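Local coordinates for protein mitochondrial edited mRNA stability factor 1 (Trypanosoma brucei, PDB 6NL1) that probably hydrolyses the 5' triphosphate ends of mitochondrial mRNAs as a Nudix-type processing enzyme and so helps to stabilise edited transcripts, at residues L189-L203 with P240-A254. Residues are numbered along the deposited sequence; the frame is centred on the assembly and turned at random.
Sequences LMEAAIQQDPVYVRL and PGKWTLLYERYKEAA. With SO4 (sulfate ion), chain B.
V201 packs against the start of helix 250-262, at A253 and A254, its CG2 resting 3.8 Å from A254 CA while its other methyl, CG1, meets the methyl of T244. L203 lays its isobutyl group against A254, whose methyl thus lies near both strand side chains. V199 continues the row outward: its CG2 touches Y250 CE2 at 3.5 Å, valine and tyrosine side chains crossing at about a right angle. Toward helix 180-193, A193 CB meets L246 CD2 (3.7 Å), and the hydroxyl end of the Y247 ring lies against L189 CD2 and A192 CB.

Beside this apolar seam the backbones pair antiparallel, V201 N donating to K242 O, T244 N to V199 O and L203 N to P240 O. T244 closes the V199 end twice over, because chi1 of 56° sets OG1 between its own backbone N and carbonyl carbon, where it accepts V199 N at 3.1 Å. G241, which has no side chain, brings its CA to 3.3 Å from V201 O.

Q196 reaches over Y247. Its OE1 takes two donors beside the type II turn L245-E248: a water shared with L245 O, and Y247 N, which comes from above the carbonyl plane in a nearly straight bond (2.8 Å, 175°). NE2 sits 3.4 Å above one face of the Y247 ring. At the other extremity, R202 bends back at chi2; NH1 binds V201 O at 2.9 Å, and NE makes weak bonds to a sulfate, probably from the crystallisation liquor, that Y292 OH also holds. R202 and Y292 contact GDP when it is bound, consistent with the anion marking part of that site in this nucleotide-free model.

Residues 240-244 run along the start of strand 200-207, away from its parallel neighbour 290-296; helix 250-262 then crosses the strand at 63°, and helix 120-129 covers L189, P198 and W243.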
loop_
_atom_site.group_PDB
_atom_site.type_symbol
_atom_site.label_atom_id
_atom_site.label_comp_id
_atom_site.label_asym_id
_atom_site.label_seq_id
_atom_site.Cartn_x
_atom_site.Cartn_y
_atom_site.Cartn_z
ATOM N N LEU A 189 -4.600 20.681 -1.314
ATOM C CA LEU A 189 -3.746 19.516 -1.129
ATOM C C LEU A 189 -3.974 18.453 -2.207
ATOM O O LEU A 189 -3.047 17.751 -2.605
ATOM C CB LEU A 189 -3.952 18.918 0.267
ATOM C CG LEU A 189 -3.459 19.816 1.405
ATOM C CD1 LEU A 189 -3.959 19.314 2.751
ATOM C CD2 LEU A 189 -1.934 19.917 1.399
ATOM N N MET A 190 -5.211 18.326 -2.666
ATOM C CA MET A 190 -5.539 17.317 -3.664
ATOM C C MET A 190 -4.922 17.694 -5.008
ATOM O O MET A 190 -4.406 16.832 -5.726
ATOM C CB MET A 190 -7.059 17.157 -3.776
ATOM C CG MET A 190 -7.687 16.557 -2.513
ATOM S SD MET A 190 -9.470 16.779 -2.426
ATOM C CE MET A 190 -10.009 15.816 -3.842
ATOM N N GLU A 191 -4.957 18.985 -5.336
ATOM C CA GLU A 191 -4.349 19.454 -6.578
ATOM C C GLU A 191 -2.857 19.178 -6.585
ATOM O O GLU A 191 -2.308 18.779 -7.607
ATOM C CB GLU A 191 -4.646 20.929 -6.822
ATOM C CG GLU A 191 -6.103 21.185 -7.136
ATOM C CD GLU A 191 -6.367 22.597 -7.597
ATOM O OE1 GLU A 191 -7.349 22.794 -8.349
ATOM O OE2 GLU A 191 -5.608 23.510 -7.202
ATOM N N ALA A 192 -2.208 19.347 -5.436
ATOM C CA ALA A 192 -0.791 19.016 -5.324
ATOM C C ALA A 192 -0.591 17.512 -5.423
ATOM O O ALA A 192 0.352 17.038 -6.060
ATOM C CB ALA A 192 -0.211 19.538 -4.013
ATOM N N ALA A 193 -1.483 16.759 -4.790
ATOM C CA ALA A 193 -1.356 15.310 -4.779
ATOM C C ALA A 193 -1.485 14.699 -6.180
ATOM O O ALA A 193 -0.732 13.794 -6.533
ATOM C CB ALA A 193 -2.370 14.684 -3.824
ATOM N N ILE A 194 -2.442 15.177 -6.974
ATOM C CA ILE A 194 -2.630 14.610 -8.313
ATOM C C ILE A 194 -1.503 14.992 -9.269
ATOM O O ILE A 194 -1.453 14.499 -10.393
ATOM C CB ILE A 194 -3.998 14.979 -8.963
ATOM C CG1 ILE A 194 -4.092 16.477 -9.245
ATOM C CG2 ILE A 194 -5.149 14.521 -8.098
ATOM C CD1 ILE A 194 -5.341 16.867 -10.024
ATOM N N GLN A 195 -0.614 15.874 -8.821
ATOM C CA GLN A 195 0.586 16.221 -9.580
ATOM C C GLN A 195 1.763 15.402 -9.080
ATOM O O GLN A 195 2.698 15.121 -9.822
ATOM C CB GLN A 195 0.900 17.713 -9.466
ATOM C CG GLN A 195 -0.051 18.601 -10.258
ATOM C CD GLN A 195 0.195 20.077 -10.013
ATOM O OE1 GLN A 195 -0.118 20.606 -8.944
ATOM N NE2 GLN A 195 0.760 20.754 -11.007
ATOM N N GLN A 196 1.728 15.038 -7.808
ATOM C CA GLN A 196 2.679 14.076 -7.299
ATOM C C GLN A 196 2.223 12.729 -7.840
ATOM O O GLN A 196 1.207 12.625 -8.533
ATOM C CB GLN A 196 2.695 14.075 -5.764
ATOM C CG GLN A 196 3.152 15.386 -5.124
ATOM C CD GLN A 196 2.874 15.457 -3.610
ATOM O OE1 GLN A 196 2.762 14.432 -2.926
ATOM N NE2 GLN A 196 2.758 16.676 -3.091
ATOM N N ASP A 197 2.980 11.697 -7.536
ATOM C CA ASP A 197 2.624 10.348 -7.939
ATOM C C ASP A 197 2.724 9.487 -6.677
ATOM O O ASP A 197 3.696 8.753 -6.501
ATOM C CB ASP A 197 3.610 9.892 -9.026
ATOM C CG ASP A 197 3.352 8.475 -9.531
ATOM O OD1 ASP A 197 2.182 8.139 -9.812
ATOM O OD2 ASP A 197 4.337 7.703 -9.666
ATOM N N PRO A 198 1.745 9.615 -5.762
ATOM C CA PRO A 198 1.809 8.832 -4.521
ATOM C C PRO A 198 1.807 7.360 -4.870
ATOM O O PRO A 198 1.025 6.938 -5.723
ATOM C CB PRO A 198 0.501 9.192 -3.791
ATOM C CG PRO A 198 0.033 10.454 -4.424
ATOM C CD PRO A 198 0.497 10.389 -5.856
ATOM N N VAL A 199 2.683 6.591 -4.239
ATOM C CA VAL A 199 2.808 5.174 -4.552
ATOM C C VAL A 199 3.123 4.390 -3.289
ATOM O O VAL A 199 3.469 4.964 -2.266
ATOM C CB VAL A 199 3.963 4.933 -5.556
ATOM C CG1 VAL A 199 3.661 5.589 -6.912
ATOM C CG2 VAL A 199 5.276 5.463 -4.974
ATOM N N TYR A 200 2.985 3.075 -3.373
ATOM C CA TYR A 200 3.569 2.187 -2.384
ATOM C C TYR A 200 5.063 2.098 -2.680
ATOM O O TYR A 200 5.492 2.235 -3.830
ATOM C CB TYR A 200 2.952 0.793 -2.499
ATOM C CG TYR A 200 1.572 0.646 -1.878
ATOM C CD1 TYR A 200 0.830 -0.519 -2.061
ATOM C CD2 TYR A 200 1.030 1.647 -1.080
ATOM C CE1 TYR A 200 -0.421 -0.681 -1.480
ATOM C CE2 TYR A 200 -0.225 1.502 -0.490
ATOM C CZ TYR A 200 -0.944 0.334 -0.692
ATOM O OH TYR A 200 -2.188 0.178 -0.126
ATOM N N VAL A 201 5.859 1.873 -1.647
ATOM C CA VAL A 201 7.286 1.671 -1.825
ATOM C C VAL A 201 7.715 0.400 -1.126
ATOM O O VAL A 201 7.161 0.033 -0.084
ATOM C CB VAL A 201 8.130 2.861 -1.277
ATOM C CG1 VAL A 201 7.869 4.101 -2.102
ATOM C CG2 VAL A 201 7.850 3.107 0.235
ATOM N N ARG A 202 8.691 -0.279 -1.714
ATOM C CA ARG A 202 9.269 -1.461 -1.104
ATOM C C ARG A 202 10.783 -1.285 -1.160
ATOM O O ARG A 202 11.348 -1.026 -2.218
ATOM C CB ARG A 202 8.830 -2.731 -1.840
ATOM C CG ARG A 202 7.342 -3.049 -1.749
ATOM C CD ARG A 202 6.899 -3.325 -0.295
ATOM N NE ARG A 202 5.477 -3.676 -0.241
ATOM C CZ ARG A 202 4.491 -2.806 -0.023
ATOM N NH1 ARG A 202 4.753 -1.516 0.166
ATOM N NH2 ARG A 202 3.235 -3.224 0.008
ATOM N N LEU A 203 11.432 -1.369 -0.008
ATOM C CA LEU A 203 12.880 -1.294 0.041
ATOM C C LEU A 203 13.379 -2.703 0.294
ATOM O O LEU A 203 13.374 -3.177 1.426
ATOM C CB LEU A 203 13.367 -0.329 1.138
ATOM C CG LEU A 203 14.686 0.396 0.829
ATOM C CD1 LEU A 203 15.110 1.352 1.956
ATOM C CD2 LEU A 203 15.798 -0.600 0.528
ATOM N N PRO A 240 10.035 -5.060 3.160
ATOM C CA PRO A 240 9.747 -3.887 3.997
ATOM C C PRO A 240 9.312 -2.712 3.139
ATOM O O PRO A 240 9.701 -2.631 1.979
ATOM C CB PRO A 240 11.104 -3.561 4.635
ATOM C CG PRO A 240 11.897 -4.847 4.557
ATOM C CD PRO A 240 11.430 -5.524 3.295
ATOM N N GLY A 241 8.527 -1.803 3.704
ATOM C CA GLY A 241 8.170 -0.592 2.995
ATOM C C GLY A 241 6.682 -0.355 3.025
ATOM O O GLY A 241 5.903 -1.300 3.044
ATOM N N LYS A 242 6.289 0.911 3.038
ATOM C CA LYS A 242 4.875 1.254 3.091
ATOM C C LYS A 242 4.450 2.136 1.924
ATOM O O LYS A 242 4.287 1.639 0.812
ATOM C CB LYS A 242 4.534 1.915 4.418
ATOM C CG LYS A 242 4.682 1.005 5.642
ATOM C CD LYS A 242 4.229 1.778 6.892
ATOM C CE LYS A 242 4.528 1.044 8.152
ATOM N NZ LYS A 242 4.106 1.841 9.334
ATOM N N TRP A 243 4.276 3.435 2.177
ATOM C CA TRP A 243 3.851 4.373 1.135
ATOM C C TRP A 243 4.462 5.771 1.291
ATOM O O TRP A 243 4.943 6.142 2.364
ATOM C CB TRP A 243 2.320 4.470 1.086
ATOM C CG TRP A 243 1.716 5.125 2.305
ATOM C CD1 TRP A 243 1.521 6.469 2.506
ATOM C CD2 TRP A 243 1.241 4.469 3.492
ATOM N NE1 TRP A 243 0.949 6.682 3.748
ATOM C CE2 TRP A 243 0.770 5.473 4.369
ATOM C CE3 TRP A 243 1.162 3.132 3.895
ATOM C CZ2 TRP A 243 0.230 5.179 5.620
ATOM C CZ3 TRP A 243 0.620 2.839 5.137
ATOM C CH2 TRP A 243 0.170 3.859 5.990
ATOM N N THR A 244 4.438 6.540 0.207
ATOM C CA THR A 244 4.865 7.936 0.236
ATOM C C THR A 244 3.798 8.823 0.880
ATOM O O THR A 244 2.643 8.817 0.463
ATOM C CB THR A 244 5.097 8.481 -1.186
ATOM O OG1 THR A 244 3.900 8.301 -1.955
ATOM C CG2 THR A 244 6.247 7.744 -1.888
ATOM N N LEU A 245 4.189 9.585 1.897
ATOM C CA LEU A 245 3.344 10.651 2.425
ATOM C C LEU A 245 3.243 11.755 1.374
ATOM O O LEU A 245 4.078 11.840 0.461
ATOM C CB LEU A 245 3.942 11.216 3.725
ATOM C CG LEU A 245 4.127 10.223 4.877
ATOM C CD1 LEU A 245 5.006 10.801 5.975
ATOM C CD2 LEU A 245 2.779 9.812 5.435
ATOM N N LEU A 246 2.225 12.598 1.482
ATOM C CA LEU A 246 2.142 13.763 0.608
ATOM C C LEU A 246 3.443 14.564 0.724
ATOM O O LEU A 246 3.962 14.748 1.827
ATOM C CB LEU A 246 0.935 14.634 0.982
ATOM C CG LEU A 246 -0.450 14.005 0.781
ATOM C CD1 LEU A 246 -1.551 14.913 1.296
ATOM C CD2 LEU A 246 -0.678 13.671 -0.687
ATOM N N TYR A 247 3.970 15.000 -0.419
ATOM C CA TYR A 247 5.187 15.818 -0.486
ATOM C C TYR A 247 6.481 15.034 -0.248
ATOM O O TYR A 247 7.573 15.592 -0.345
ATOM C CB TYR A 247 5.115 17.014 0.478
ATOM C CG TYR A 247 4.008 17.985 0.141
ATOM C CD1 TYR A 247 4.135 18.877 -0.918
ATOM C CD2 TYR A 247 2.834 18.009 0.882
ATOM C CE1 TYR A 247 3.117 19.764 -1.235
ATOM C CE2 TYR A 247 1.811 18.892 0.576
ATOM C CZ TYR A 247 1.958 19.767 -0.484
ATOM O OH TYR A 247 0.949 20.650 -0.796
ATOM N N GLU A 248 6.361 13.747 0.057
ATOM C CA GLU A 248 7.535 12.929 0.331
ATOM C C GLU A 248 8.109 12.322 -0.957
ATOM O O GLU A 248 7.371 11.843 -1.817
ATOM C CB GLU A 248 7.182 11.834 1.336
ATOM C CG GLU A 248 8.374 11.136 1.953
ATOM C CD GLU A 248 7.968 10.074 2.957
ATOM O OE1 GLU A 248 6.900 9.436 2.780
ATOM O OE2 GLU A 248 8.715 9.884 3.935
ATOM N N ARG A 249 9.427 12.370 -1.097
ATOM C CA ARG A 249 10.102 11.735 -2.229
ATOM C C ARG A 249 10.130 10.212 -2.052
ATOM O O ARG A 249 10.055 9.712 -0.931
ATOM C CB ARG A 249 11.523 12.284 -2.378
ATOM C CG ARG A 249 11.589 13.728 -2.867
ATOM C CD ARG A 249 13.027 14.250 -2.963
ATOM N NE ARG A 249 13.901 13.327 -3.682
ATOM C CZ ARG A 249 13.956 13.214 -5.007
ATOM N NH1 ARG A 249 13.178 13.967 -5.777
ATOM N NH2 ARG A 249 14.786 12.339 -5.565
ATOM N N TYR A 250 10.243 9.487 -3.162
ATOM C CA TYR A 250 10.187 8.018 -3.169
ATOM C C TYR A 250 11.217 7.340 -2.269
ATOM O O TYR A 250 10.871 6.512 -1.419
ATOM C CB TYR A 250 10.346 7.487 -4.594
ATOM C CG TYR A 250 9.231 7.896 -5.515
ATOM C CD1 TYR A 250 9.456 8.110 -6.867
ATOM C CD2 TYR A 250 7.947 8.070 -5.030
ATOM C CE1 TYR A 250 8.422 8.486 -7.710
ATOM C CE2 TYR A 250 6.920 8.442 -5.856
ATOM C CZ TYR A 250 7.152 8.646 -7.190
ATOM O OH TYR A 250 6.106 9.016 -7.992
ATOM N N LYS A 251 12.483 7.683 -2.461
ATOM C CA LYS A 251 13.546 7.044 -1.692
ATOM C C LYS A 251 13.424 7.378 -0.205
ATOM O O LYS A 251 13.574 6.513 0.659
ATOM C CB LYS A 251 14.920 7.446 -2.226
ATOM C CG LYS A 251 16.053 6.635 -1.613
ATOM C CD LYS A 251 17.413 7.196 -2.000
ATOM C CE LYS A 251 17.838 6.726 -3.376
ATOM N NZ LYS A 251 19.278 7.057 -3.604
ATOM N N GLU A 252 13.141 8.643 0.080
ATOM C CA GLU A 252 12.909 9.103 1.445
ATOM C C GLU A 252 11.832 8.236 2.110
ATOM O O GLU A 252 11.976 7.814 3.256
ATOM C CB GLU A 252 12.475 10.574 1.402
ATOM C CG GLU A 252 12.231 11.241 2.734
ATOM C CD GLU A 252 11.717 12.678 2.581
ATOM O OE1 GLU A 252 11.537 13.153 1.424
ATOM O OE2 GLU A 252 11.487 13.332 3.625
ATOM N N ALA A 253 10.750 7.968 1.384
ATOM C CA ALA A 253 9.666 7.143 1.913
ATOM C C ALA A 253 10.122 5.692 2.109
ATOM O O ALA A 253 9.794 5.063 3.119
ATOM C CB ALA A 253 8.446 7.210 0.995
ATOM N N ALA A 254 10.881 5.161 1.149
ATOM C CA ALA A 254 11.400 3.798 1.280
ATOM C C ALA A 254 12.266 3.672 2.533
ATOM O O ALA A 254 12.143 2.721 3.297
ATOM C CB ALA A 254 12.199 3.391 0.041
HETATM S S SO4 B . 6.059 -6.950 -2.220
HETATM O O1 SO4 B . 6.527 -6.571 -0.896
HETATM O O2 SO4 B . 4.781 -6.275 -2.441
HETATM O O3 SO4 B . 7.008 -6.582 -3.264
HETATM O O4 SO4 B . 5.881 -8.399 -2.277
HETATM O O HOH W 1 3.450 12.017 -2.384
#